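Local coordinates for putative NADP oxidoreductase BF3122 (Bacteroides fragilis, PDB 3D1L), which probably acts as an NADP-dependent oxidoreductase, with a Rossmann-type domain expected to bind the dinucleotide, although its substrate has not been established, at residues E95-H100 / T146-F151; N108-E111 / H116-V119; L191-L196 / L201-M206; N236-H241 / R253-L258. All blocks are in the same frame, centred on the assembly; numbering follows the deposited sequence. Where two conformers were deposited one is given.

Contact 1 of 4, residues E95-H100 / T146-F151; sequences EALMVH and TEDAAF
On D148, which faces L97 across the contact, the carboxylate oxygen OD2 is gripped by S145 OG and H116 ND1, with a weak third bond from S144 OG. These bonds hold the carboxylate at the start of the helix and satisfy an oxygen that would be costly to bury alone. OD1 of the same group lies beside the leucine instead, with L97 CD2 3.8 Å from D148 OD1, a van der Waals approach between a methyl and an oxygen. D148 CB adds to this, 4.0 Å from L97 CD2.

That same methyl does most of the work. L97 has its CG anti to the backbone N (chi1 -173°), which carries the isobutyl group off the strand to the helix, where CD2 comes up to the edge of the F151 ring near its plane, 3.6 Å from F151 CD2. The two side chains run past each other in opposite directions, so methyl and ring edge meet in passing. A branched aliphatic residue suits a strand position turned to a helix, and L152 also packs on L97. The F151 ring has a charged neighbour in K70, with which it makes a cation-pi contact. Helix 146-157 connects the parallel neighbours 139-143 and 163-165 in a beta-alpha-beta crossover, and its packing against strand 97-100 is the helix-on-sheet layering of a Rossmann-type alpha/beta domain.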
loop_
_atom_site.group_PDB
_atom_site.type_symbol
_atom_site.label_atom_id
_atom_site.label_comp_id
_atom_site.label_asym_id
_atom_site.label_seq_id
_atom_site.Cartn_x
_atom_site.Cartn_y
_atom_site.Cartn_z
ATOM N N GLU B 95 22.335 -30.757 22.760
ATOM C CA GLU B 95 22.562 -29.304 22.573
ATOM C C GLU B 95 21.811 -28.651 21.404
ATOM O O GLU B 95 21.959 -27.453 21.193
ATOM C CB GLU B 95 24.057 -29.023 22.401
ATOM C CG GLU B 95 24.586 -29.532 21.077
ATOM C CD GLU B 95 26.079 -29.335 20.917
ATOM O OE1 GLU B 95 26.795 -30.353 20.969
ATOM O OE2 GLU B 95 26.518 -28.165 20.735
ATOM N N ALA B 96 21.072 -29.425 20.610
ATOM C CA ALA B 96 20.277 -28.828 19.518
ATOM C C ALA B 96 19.294 -27.802 20.073
ATOM O O ALA B 96 18.732 -27.985 21.154
ATOM C CB ALA B 96 19.538 -29.890 18.735
ATOM N N LEU B 97 19.114 -26.710 19.348
ATOM C CA LEU B 97 18.184 -25.675 19.769
ATOM C C LEU B 97 16.917 -25.739 18.914
ATOM O O LEU B 97 17.009 -25.690 17.677
ATOM C CB LEU B 97 18.920 -24.323 19.681
ATOM C CG LEU B 97 18.432 -22.956 20.148
ATOM C CD1 LEU B 97 17.555 -23.033 21.378
ATOM C CD2 LEU B 97 19.619 -21.984 20.398
HETATM N N MSE B 98 15.750 -25.913 19.541
HETATM C CA MSE B 98 14.467 -25.810 18.789
HETATM C C MSE B 98 13.842 -24.462 19.020
HETATM O O MSE B 98 13.552 -24.076 20.164
HETATM C CB MSE B 98 13.391 -26.861 19.119
HETATM C CG MSE B 98 13.765 -28.008 19.986
HETATM SE SE MSE B 98 15.225 -29.065 19.329
HETATM C CE MSE B 98 14.451 -29.461 17.607
ATOM N N VAL B 99 13.631 -23.752 17.925
ATOM C CA VAL B 99 12.964 -22.461 17.969
ATOM C C VAL B 99 11.753 -22.446 17.050
ATOM O O VAL B 99 11.687 -23.177 16.059
ATOM C CB VAL B 99 13.939 -21.281 17.633
ATOM C CG1 VAL B 99 15.167 -21.328 18.539
ATOM C CG2 VAL B 99 14.345 -21.273 16.151
ATOM N N HIS B 100 10.768 -21.631 17.403
ATOM C CA HIS B 100 9.707 -21.335 16.459
ATOM C C HIS B 100 9.750 -19.867 16.091
ATOM O O HIS B 100 10.486 -19.096 16.696
ATOM C CB HIS B 100 8.351 -21.783 16.969
ATOM C CG HIS B 100 7.860 -21.020 18.146
ATOM N ND1 HIS B 100 7.371 -19.730 18.044
ATOM C CD2 HIS B 100 7.752 -21.363 19.452
ATOM C CE1 HIS B 100 6.974 -19.320 19.237
ATOM N NE2 HIS B 100 7.199 -20.287 20.108
ATOM N N THR B 146 20.437 -17.877 28.825
ATOM C CA THR B 146 21.203 -16.730 28.345
ATOM C C THR B 146 22.179 -17.133 27.234
ATOM O O THR B 146 22.395 -16.385 26.284
ATOM C CB THR B 146 21.983 -16.036 29.523
ATOM O OG1 THR B 146 21.546 -16.566 30.782
ATOM C CG2 THR B 146 21.747 -14.548 29.534
ATOM N N GLU B 147 22.761 -18.321 27.360
ATOM C CA GLU B 147 23.722 -18.822 26.400
ATOM C C GLU B 147 23.022 -19.204 25.078
ATOM O O GLU B 147 23.574 -18.985 23.996
ATOM C CB GLU B 147 24.457 -20.035 26.986
ATOM C CG GLU B 147 25.190 -19.758 28.346
ATOM C CD GLU B 147 24.234 -19.515 29.535
ATOM O OE1 GLU B 147 23.395 -20.396 29.829
ATOM O OE2 GLU B 147 24.322 -18.433 30.181
ATOM N N ASP B 148 21.823 -19.777 25.169
ATOM C CA ASP B 148 21.023 -20.046 23.965
ATOM C C ASP B 148 20.550 -18.737 23.309
ATOM O O ASP B 148 20.562 -18.616 22.079
ATOM C CB ASP B 148 19.830 -20.960 24.279
ATOM C CG ASP B 148 20.248 -22.410 24.598
ATOM O OD1 ASP B 148 20.955 -23.034 23.764
ATOM O OD2 ASP B 148 19.842 -22.932 25.672
ATOM N N ALA B 149 20.144 -17.760 24.129
ATOM C CA ALA B 149 19.761 -16.433 23.620
ATOM C C ALA B 149 20.929 -15.708 22.947
ATOM O O ALA B 149 20.725 -15.085 21.900
ATOM C CB ALA B 149 19.135 -15.556 24.720
ATOM N N ALA B 150 22.131 -15.778 23.537
ATOM C CA ALA B 150 23.324 -15.188 22.922
ATOM C C ALA B 150 23.644 -15.817 21.569
ATOM O O ALA B 150 23.999 -15.120 20.612
ATOM C CB ALA B 150 24.557 -15.284 23.867
ATOM N N PHE B 151 23.519 -17.133 21.500
ATOM C CA PHE B 151 23.650 -17.877 20.254
ATOM C C PHE B 151 22.652 -17.445 19.165
ATOM O O PHE B 151 23.054 -17.174 18.031
ATOM C CB PHE B 151 23.480 -19.367 20.542
ATOM C CG PHE B 151 23.674 -20.229 19.350
ATOM C CD1 PHE B 151 24.942 -20.396 18.798
ATOM C CD2 PHE B 151 22.607 -20.894 18.782
ATOM C CE1 PHE B 151 25.133 -21.206 17.669
ATOM C CE2 PHE B 151 22.793 -21.703 17.661
ATOM C CZ PHE B 151 24.070 -21.847 17.110
#

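Contact 2 of 4, residues N108-E111 / H116-V119; sequences NVWE and HYGV
Y117 holds its CG between the backbone N and the carbonyl carbon (chi1 61°), while W110 sets its CG beside the backbone N (chi1 -60°); together these turns send the phenol over to the 3-10 segment and the indole past it in the reverse sense. Where they pass, the tryptophan CB meets the root of the phenol ring, W110 CB lying 3.3 Å from Y117 CG and 3.4 Å from Y117 CB. The rings themselves stay further apart, oblique to one another, with planes at 32°.

One face of the phenol is roofed by main chain, the carbonyl carbon of W110 standing 4.3 Å above the centre of the Y117 ring and E111 N nearer its rim. That amide is already engaged, for E111 N donates to N108 O at 3.0 Å. Further out, E111 CB comes to 3.2 Å from Y117 OH, so the tyrosine lies along the peptide from root to hydroxyl, which a long flat side chain does well. The glutamate's carboxylate leads away, as befits an exposed charged residue.

G118 runs fully extended, and its backbone bonds to M98 and H100 of the adjoining strand. The indole is enclosed by H100 and M98 from strand 97-100 and by F81 (edge-to-face), L85 and V89 from helix 78-89, filling the layer between helix and sheet beside strand 117-122.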
loop_
_atom_site.group_PDB
_atom_site.type_symbol
_atom_site.label_atom_id
_atom_site.label_comp_id
_atom_site.label_asym_id
_atom_site.label_seq_id
_atom_site.Cartn_x
_atom_site.Cartn_y
_atom_site.Cartn_z
ATOM N N ASN B 108 6.960 -21.185 25.843
ATOM C CA ASN B 108 6.758 -22.338 26.742
ATOM C C ASN B 108 6.201 -23.591 26.071
ATOM O O ASN B 108 6.186 -24.649 26.684
ATOM C CB ASN B 108 5.924 -21.968 27.992
ATOM C CG ASN B 108 4.473 -21.574 27.655
ATOM O OD1 ASN B 108 3.927 -21.960 26.618
ATOM N ND2 ASN B 108 3.851 -20.802 28.541
ATOM N N VAL B 109 5.757 -23.484 24.819
ATOM C CA VAL B 109 5.388 -24.689 24.076
ATOM C C VAL B 109 6.465 -25.758 24.205
ATOM O O VAL B 109 6.163 -26.921 24.455
ATOM C CB VAL B 109 5.061 -24.418 22.581
ATOM C CG1 VAL B 109 3.885 -23.585 22.506
ATOM C CG2 VAL B 109 6.223 -23.737 21.825
ATOM N N TRP B 110 7.723 -25.350 24.069
ATOM C CA TRP B 110 8.844 -26.278 24.100
ATOM C C TRP B 110 9.211 -26.861 25.455
ATOM O O TRP B 110 9.924 -27.862 25.506
ATOM C CB TRP B 110 10.085 -25.584 23.573
ATOM C CG TRP B 110 9.973 -25.096 22.177
ATOM C CD1 TRP B 110 9.945 -23.792 21.754
ATOM C CD2 TRP B 110 9.905 -25.903 21.003
ATOM N NE1 TRP B 110 9.863 -23.743 20.383
ATOM C CE2 TRP B 110 9.840 -25.024 19.895
ATOM C CE3 TRP B 110 9.903 -27.288 20.774
ATOM C CZ2 TRP B 110 9.764 -25.485 18.579
ATOM C CZ3 TRP B 110 9.819 -27.741 19.456
ATOM C CH2 TRP B 110 9.752 -26.838 18.380
ATOM N N GLU B 111 8.795 -26.209 26.543
ATOM C CA GLU B 111 9.333 -26.553 27.853
ATOM C C GLU B 111 8.874 -27.931 28.324
ATOM O O GLU B 111 7.695 -28.282 28.214
ATOM C CB GLU B 111 9.074 -25.451 28.888
ATOM C CG GLU B 111 7.821 -25.580 29.749
ATOM C CD GLU B 111 7.857 -24.642 30.948
ATOM O OE1 GLU B 111 8.720 -24.854 31.823
ATOM O OE2 GLU B 111 7.030 -23.698 31.023
ATOM N N HIS B 116 16.947 -27.307 25.106
ATOM C CA HIS B 116 17.319 -26.000 24.575
ATOM C C HIS B 116 16.276 -25.587 23.527
ATOM O O HIS B 116 15.951 -26.351 22.587
ATOM C CB HIS B 116 18.747 -25.996 24.011
ATOM C CG HIS B 116 19.771 -26.529 24.965
ATOM N ND1 HIS B 116 20.463 -25.722 25.844
ATOM C CD2 HIS B 116 20.178 -27.800 25.223
ATOM C CE1 HIS B 116 21.268 -26.468 26.581
ATOM N NE2 HIS B 116 21.122 -27.729 26.216
ATOM N N TYR B 117 15.734 -24.383 23.714
ATOM C CA TYR B 117 14.590 -23.942 22.931
ATOM C C TYR B 117 14.451 -22.420 23.021
ATOM O O TYR B 117 15.085 -21.788 23.871
ATOM C CB TYR B 117 13.316 -24.645 23.391
ATOM C CG TYR B 117 12.930 -24.399 24.829
ATOM C CD1 TYR B 117 12.197 -23.265 25.188
ATOM C CD2 TYR B 117 13.266 -25.314 25.826
ATOM C CE1 TYR B 117 11.837 -23.026 26.512
ATOM C CE2 TYR B 117 12.898 -25.105 27.164
ATOM C CZ TYR B 117 12.189 -23.956 27.494
ATOM O OH TYR B 117 11.818 -23.724 28.798
ATOM N N GLY B 118 13.630 -21.843 22.157
ATOM C CA GLY B 118 13.516 -20.395 22.083
ATOM C C GLY B 118 12.599 -19.947 20.978
ATOM O O GLY B 118 11.938 -20.762 20.342
ATOM N N VAL B 119 12.537 -18.633 20.782
ATOM C CA VAL B 119 11.711 -18.020 19.759
ATOM C C VAL B 119 12.653 -17.146 18.954
ATOM O O VAL B 119 13.475 -16.440 19.515
ATOM C CB VAL B 119 10.574 -17.171 20.381
ATOM C CG1 VAL B 119 9.740 -16.472 19.299
ATOM C CG2 VAL B 119 9.689 -18.038 21.250
#

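Contact 3 of 4, residues L191-L196 / L201-M206; sequences LAAELL and LPFDVM
L196 reaches from near the end of helix 168-198 into the turn that follows. Its CB lies 3.4 Å from L201 O. Because CG sits beside the backbone N (chi1 -70°), the fork points into the bend, where its two methyls part company. CD2 turns to L201, 4.1 Å from L201 CB. CD1 goes deeper: it is 3.5 Å from CG of the selenomethionine M206, 3.8 Å from P202 O and 4.1 Å from V205 CG2. A leucine suits such a place, since one branch point supplies two methyls to separate neighbours.

The backbone closes the turn with L201 N donating to L196 O at 2.8 Å. The bond is moderately bent, with an angle of 152° at the hydrogen, and the donor stands about 40° out of the carbonyl plane rather than on a lone pair. A second, smaller apolar touch lies one helical turn back, where A193 CB is 3.7 Å from F203 CD1, the ring lying oblique to the methyl; a short side chain lets the phenylalanine come close to the helix.

The contact thus folds the 3-10 segment 203-206, just ahead of helix 207-219, back onto helix 168-198. On other sides of that helix, L191 packs on M251 of helix 249-264, and E194 forms a salt bridge with R265 of the second subunit.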
loop_
_atom_site.group_PDB
_atom_site.type_symbol
_atom_site.label_atom_id
_atom_site.label_comp_id
_atom_site.label_asym_id
_atom_site.label_seq_id
_atom_site.Cartn_x
_atom_site.Cartn_y
_atom_site.Cartn_z
ATOM N N LEU B 191 -9.083 -3.896 -1.102
ATOM C CA LEU B 191 -10.425 -3.370 -1.309
ATOM C C LEU B 191 -10.424 -2.258 -2.351
ATOM O O LEU B 191 -11.243 -2.283 -3.256
ATOM C CB LEU B 191 -11.020 -2.856 -0.002
ATOM C CG LEU B 191 -11.308 -3.914 1.067
ATOM C CD1 LEU B 191 -11.842 -3.238 2.310
ATOM C CD2 LEU B 191 -12.284 -4.963 0.538
ATOM N N ALA B 192 -9.511 -1.295 -2.219
ATOM C CA ALA B 192 -9.336 -0.266 -3.239
ATOM C C ALA B 192 -9.166 -0.928 -4.606
ATOM O O ALA B 192 -9.847 -0.529 -5.548
ATOM C CB ALA B 192 -8.160 0.637 -2.920
ATOM N N ALA B 193 -8.296 -1.943 -4.710
ATOM C CA ALA B 193 -8.114 -2.687 -5.963
ATOM C C ALA B 193 -9.399 -3.331 -6.486
ATOM O O ALA B 193 -9.651 -3.302 -7.689
ATOM C CB ALA B 193 -7.007 -3.761 -5.840
ATOM N N GLU B 194 -10.173 -3.945 -5.586
ATOM C CA GLU B 194 -11.450 -4.572 -5.947
ATOM C C GLU B 194 -12.384 -3.552 -6.559
ATOM O O GLU B 194 -13.057 -3.828 -7.558
ATOM C CB GLU B 194 -12.131 -5.217 -4.730
ATOM C CG GLU B 194 -11.538 -6.566 -4.327
ATOM C CD GLU B 194 -12.271 -7.205 -3.145
ATOM O OE1 GLU B 194 -11.635 -7.998 -2.395
ATOM O OE2 GLU B 194 -13.480 -6.920 -2.970
ATOM N N LEU B 195 -12.411 -2.380 -5.929
ATOM C CA LEU B 195 -13.253 -1.269 -6.353
ATOM C C LEU B 195 -12.818 -0.730 -7.713
ATOM O O LEU B 195 -13.645 -0.549 -8.606
ATOM C CB LEU B 195 -13.222 -0.160 -5.299
ATOM C CG LEU B 195 -13.833 1.210 -5.604
ATOM C CD1 LEU B 195 -15.351 1.166 -5.637
ATOM C CD2 LEU B 195 -13.353 2.189 -4.566
ATOM N N LEU B 196 -11.522 -0.481 -7.863
ATOM C CA LEU B 196 -10.982 0.036 -9.114
ATOM C C LEU B 196 -11.249 -0.923 -10.284
ATOM O O LEU B 196 -11.568 -0.471 -11.384
ATOM C CB LEU B 196 -9.489 0.380 -8.974
ATOM C CG LEU B 196 -9.120 1.597 -8.101
ATOM C CD1 LEU B 196 -7.661 1.581 -7.671
ATOM C CD2 LEU B 196 -9.458 2.922 -8.773
ATOM N N LEU B 201 -10.414 0.164 -13.862
ATOM C CA LEU B 201 -9.238 0.978 -13.596
ATOM C C LEU B 201 -8.230 0.107 -12.869
ATOM O O LEU B 201 -8.623 -0.735 -12.044
ATOM C CB LEU B 201 -9.601 2.211 -12.767
ATOM C CG LEU B 201 -10.358 3.333 -13.484
ATOM C CD1 LEU B 201 -10.884 4.347 -12.479
ATOM C CD2 LEU B 201 -9.493 4.008 -14.540
ATOM N N PRO B 202 -6.933 0.272 -13.205
ATOM C CA PRO B 202 -5.905 -0.548 -12.570
ATOM C C PRO B 202 -5.572 -0.065 -11.143
ATOM O O PRO B 202 -5.664 1.135 -10.839
ATOM C CB PRO B 202 -4.704 -0.403 -13.498
ATOM C CG PRO B 202 -4.913 0.888 -14.220
ATOM C CD PRO B 202 -6.373 1.220 -14.188
ATOM N N PHE B 203 -5.183 -1.012 -10.293
ATOM C CA PHE B 203 -4.826 -0.711 -8.918
ATOM C C PHE B 203 -3.656 0.263 -8.848
ATOM O O PHE B 203 -3.591 1.094 -7.952
ATOM C CB PHE B 203 -4.495 -1.997 -8.158
ATOM C CG PHE B 203 -3.708 -1.758 -6.903
ATOM C CD1 PHE B 203 -4.330 -1.196 -5.771
ATOM C CD2 PHE B 203 -2.330 -2.038 -6.864
ATOM C CE1 PHE B 203 -3.589 -0.939 -4.616
ATOM C CE2 PHE B 203 -1.574 -1.794 -5.695
ATOM C CZ PHE B 203 -2.205 -1.237 -4.579
ATOM N N ASP B 204 -2.760 0.155 -9.819
ATOM C CA ASP B 204 -1.493 0.888 -9.867
ATOM C C ASP B 204 -1.586 2.403 -9.693
ATOM O O ASP B 204 -0.607 3.027 -9.280
ATOM C CB ASP B 204 -0.779 0.572 -11.186
ATOM C CG ASP B 204 -0.559 -0.920 -11.380
ATOM O OD1 ASP B 204 0.387 -1.475 -10.756
ATOM O OD2 ASP B 204 -1.341 -1.541 -12.149
ATOM N N VAL B 205 -2.743 2.987 -10.019
ATOM C CA VAL B 205 -2.955 4.438 -9.876
ATOM C C VAL B 205 -2.901 4.886 -8.405
ATOM O O VAL B 205 -2.845 6.082 -8.103
ATOM C CB VAL B 205 -4.309 4.931 -10.523
ATOM C CG1 VAL B 205 -4.328 4.683 -12.013
ATOM C CG2 VAL B 205 -5.556 4.305 -9.840
HETATM N N MSE B 206 -2.928 3.905 -7.507
HETATM C CA MSE B 206 -2.953 4.148 -6.076
HETATM C C MSE B 206 -1.548 4.249 -5.492
HETATM O O MSE B 206 -1.369 4.824 -4.427
HETATM C CB MSE B 206 -3.734 3.030 -5.370
HETATM C CG MSE B 206 -5.252 3.070 -5.553
HETATM SE SE MSE B 206 -6.174 4.614 -4.778
HETATM C CE MSE B 206 -6.674 5.428 -6.437
#

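Contact 4 of 4, residues N236-H241 / R253-L258; sequences NVIGNH and RLYELL
Two consecutive helices of the all-helical C-terminal part, 235-244 and 249-264, are joined by a histidine-tyrosine bond between H241 and Y255, in the region related by sequence to the C-terminal domains of 6-phosphogluconate dehydrogenase-like proteins. H241 ND1 and Y255 OH are 2.6 Å apart, a short bond at 155° in which either partner could be the donor. The hydroxyl arrives at the edge of the imidazole, near its plane, and the two rings stand almost perpendicular, at 88°.

Y255 has CG anti to the backbone N (chi1 -178°), which extends the phenol straight across the gap between the helices. Its outer end also rests on the stem of the histidine, with Y255 CZ 3.4 Å from H241 CB. I238, one turn earlier, meets the ring at its edge, in plane, with I238 CG2 3.9 Å from Y255 CE2. Tyrosine thus supplies both an apolar ring for the isoleucine and a polar end for the imidazole in a buried place. V237 O stands 3.2 Å above the plane of the H241 ring, offset toward its rim.

L242 of helix 235-244 also packs on Y255. From the second subunit, F184 meets the tyrosine ring edge-to-face, V179 touches it, and L176 packs on H241, placing this helix pair against the dimer partner.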
loop_
_atom_site.group_PDB
_atom_site.type_symbol
_atom_site.label_atom_id
_atom_site.label_comp_id
_atom_site.label_asym_id
_atom_site.label_seq_id
_atom_site.Cartn_x
_atom_site.Cartn_y
_atom_site.Cartn_z
ATOM N N ASN B 236 -22.076 14.456 3.523
ATOM C CA ASN B 236 -22.268 14.416 2.080
ATOM C C ASN B 236 -21.344 13.346 1.456
ATOM O O ASN B 236 -21.810 12.299 0.932
ATOM C CB ASN B 236 -21.973 15.793 1.486
ATOM C CG ASN B 236 -22.206 15.845 -0.005
ATOM O OD1 ASN B 236 -23.508 16.024 -0.480
ATOM N ND2 ASN B 236 -21.041 15.778 -0.775
ATOM N N VAL B 237 -20.030 13.582 1.541
ATOM C CA VAL B 237 -19.115 12.672 0.882
ATOM C C VAL B 237 -19.250 11.259 1.455
ATOM O O VAL B 237 -19.248 10.289 0.697
ATOM C CB VAL B 237 -17.661 13.185 0.876
ATOM C CG1 VAL B 237 -17.589 14.567 0.250
ATOM C CG2 VAL B 237 -17.115 13.231 2.247
ATOM N N ILE B 238 -19.449 11.159 2.771
ATOM C CA ILE B 238 -19.608 9.860 3.444
ATOM C C ILE B 238 -20.898 9.153 3.001
ATOM O O ILE B 238 -20.900 7.954 2.749
ATOM C CB ILE B 238 -19.450 9.967 4.999
ATOM C CG1 ILE B 238 -17.994 10.287 5.338
ATOM C CG2 ILE B 238 -19.859 8.674 5.678
ATOM C CD1 ILE B 238 -17.748 10.731 6.743
ATOM N N GLY B 239 -21.976 9.912 2.883
ATOM C CA GLY B 239 -23.224 9.398 2.338
ATOM C C GLY B 239 -23.040 8.891 0.919
ATOM O O GLY B 239 -23.384 7.741 0.619
ATOM N N ASN B 240 -22.498 9.762 0.049
ATOM C CA ASN B 240 -22.147 9.388 -1.327
ATOM C C ASN B 240 -21.294 8.111 -1.386
ATOM O O ASN B 240 -21.567 7.203 -2.168
ATOM C CB ASN B 240 -21.449 10.556 -2.029
ATOM C CG ASN B 240 -22.407 11.728 -2.319
ATOM O OD1 ASN B 240 -23.638 11.577 -2.295
ATOM N ND2 ASN B 240 -21.838 12.906 -2.605
ATOM N N HIS B 241 -20.279 8.029 -0.535
ATOM C CA HIS B 241 -19.422 6.850 -0.505
ATOM C C HIS B 241 -20.137 5.572 -0.052
ATOM O O HIS B 241 -19.932 4.506 -0.617
ATOM C CB HIS B 241 -18.156 7.120 0.304
ATOM C CG HIS B 241 -17.173 7.993 -0.417
ATOM N ND1 HIS B 241 -16.042 8.506 0.181
ATOM C CD2 HIS B 241 -17.169 8.459 -1.693
ATOM C CE1 HIS B 241 -15.378 9.241 -0.695
ATOM N NE2 HIS B 241 -16.041 9.228 -1.841
ATOM N N ARG B 253 -20.269 -1.510 5.480
ATOM C CA ARG B 253 -20.182 -1.410 6.942
ATOM C C ARG B 253 -18.755 -1.082 7.439
ATOM O O ARG B 253 -18.596 -0.313 8.395
ATOM C CB ARG B 253 -20.762 -2.672 7.627
ATOM C CG ARG B 253 -20.977 -2.558 9.162
ATOM C CD ARG B 253 -21.303 -3.916 9.811
ATOM N NE ARG B 253 -21.078 -3.928 11.270
ATOM C CZ ARG B 253 -21.517 -4.867 12.114
ATOM N NH1 ARG B 253 -22.230 -5.892 11.658
ATOM N NH2 ARG B 253 -21.247 -4.784 13.418
ATOM N N LEU B 254 -17.732 -1.653 6.792
ATOM C CA LEU B 254 -16.334 -1.356 7.136
ATOM C C LEU B 254 -16.036 0.135 6.959
ATOM O O LEU B 254 -15.449 0.783 7.848
ATOM C CB LEU B 254 -15.346 -2.175 6.288
ATOM C CG LEU B 254 -15.089 -3.608 6.734
ATOM C CD1 LEU B 254 -14.153 -4.294 5.761
ATOM C CD2 LEU B 254 -14.550 -3.657 8.200
ATOM N N TYR B 255 -16.437 0.670 5.803
ATOM C CA TYR B 255 -16.244 2.089 5.515
ATOM C C TYR B 255 -16.863 2.939 6.641
ATOM O O TYR B 255 -16.245 3.888 7.131
ATOM C CB TYR B 255 -16.847 2.460 4.148
ATOM C CG TYR B 255 -16.636 3.914 3.764
ATOM C CD1 TYR B 255 -15.639 4.275 2.853
ATOM C CD2 TYR B 255 -17.427 4.932 4.322
ATOM C CE1 TYR B 255 -15.428 5.613 2.500
ATOM C CE2 TYR B 255 -17.223 6.277 3.974
ATOM C CZ TYR B 255 -16.219 6.605 3.071
ATOM O OH TYR B 255 -16.006 7.916 2.728
ATOM N N GLU B 256 -18.077 2.582 7.051
ATOM C CA GLU B 256 -18.819 3.361 8.032
ATOM C C GLU B 256 -18.153 3.353 9.406
ATOM O O GLU B 256 -17.992 4.402 10.027
ATOM C CB GLU B 256 -20.263 2.866 8.106
ATOM C CG GLU B 256 -20.981 3.242 9.381
ATOM C CD GLU B 256 -22.469 3.106 9.260
ATOM O OE1 GLU B 256 -22.942 2.389 8.348
ATOM O OE2 GLU B 256 -23.167 3.732 10.078
ATOM N N LEU B 257 -17.753 2.168 9.860
ATOM C CA LEU B 257 -17.105 1.998 11.162
ATOM C C LEU B 257 -15.671 2.557 11.198
ATOM O O LEU B 257 -15.252 3.143 12.187
ATOM C CB LEU B 257 -17.134 0.524 11.565
ATOM C CG LEU B 257 -18.504 -0.120 11.818
ATOM C CD1 LEU B 257 -18.299 -1.608 11.997
ATOM C CD2 LEU B 257 -19.238 0.471 13.026
ATOM N N LEU B 258 -14.933 2.399 10.108
ATOM C CA LEU B 258 -13.614 3.035 9.987
ATOM C C LEU B 258 -13.731 4.567 10.026
ATOM O O LEU B 258 -12.939 5.246 10.686
ATOM C CB LEU B 258 -12.876 2.554 8.718
ATOM C CG LEU B 258 -12.381 1.096 8.764
ATOM C CD1 LEU B 258 -12.118 0.481 7.361
ATOM C CD2 LEU B 258 -11.132 0.927 9.642
#

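From the N terminus, the chain opens contact 1 at strand 97-100, then makes and closes contact 2 within the short excursion to strand 117-122, and returns to close contact 1 at helix 146-157. Contact 2 is therefore nested in the loop of contact 1; their centres lie 9 Å apart, and M98 and G118 join their neighbouring strands. Helix 168-198 then leads away to the helical part. There contact 3 closes the short loop after that helix and, next in series, contact 4 closes the connection between helices 235-244 and 249-264; the two meet at L191 and L254. The first pair ties a loop and helix 146-157 to neighbouring strands of the Rossmann-type sheet; the second joins helices that also touch the second subunit.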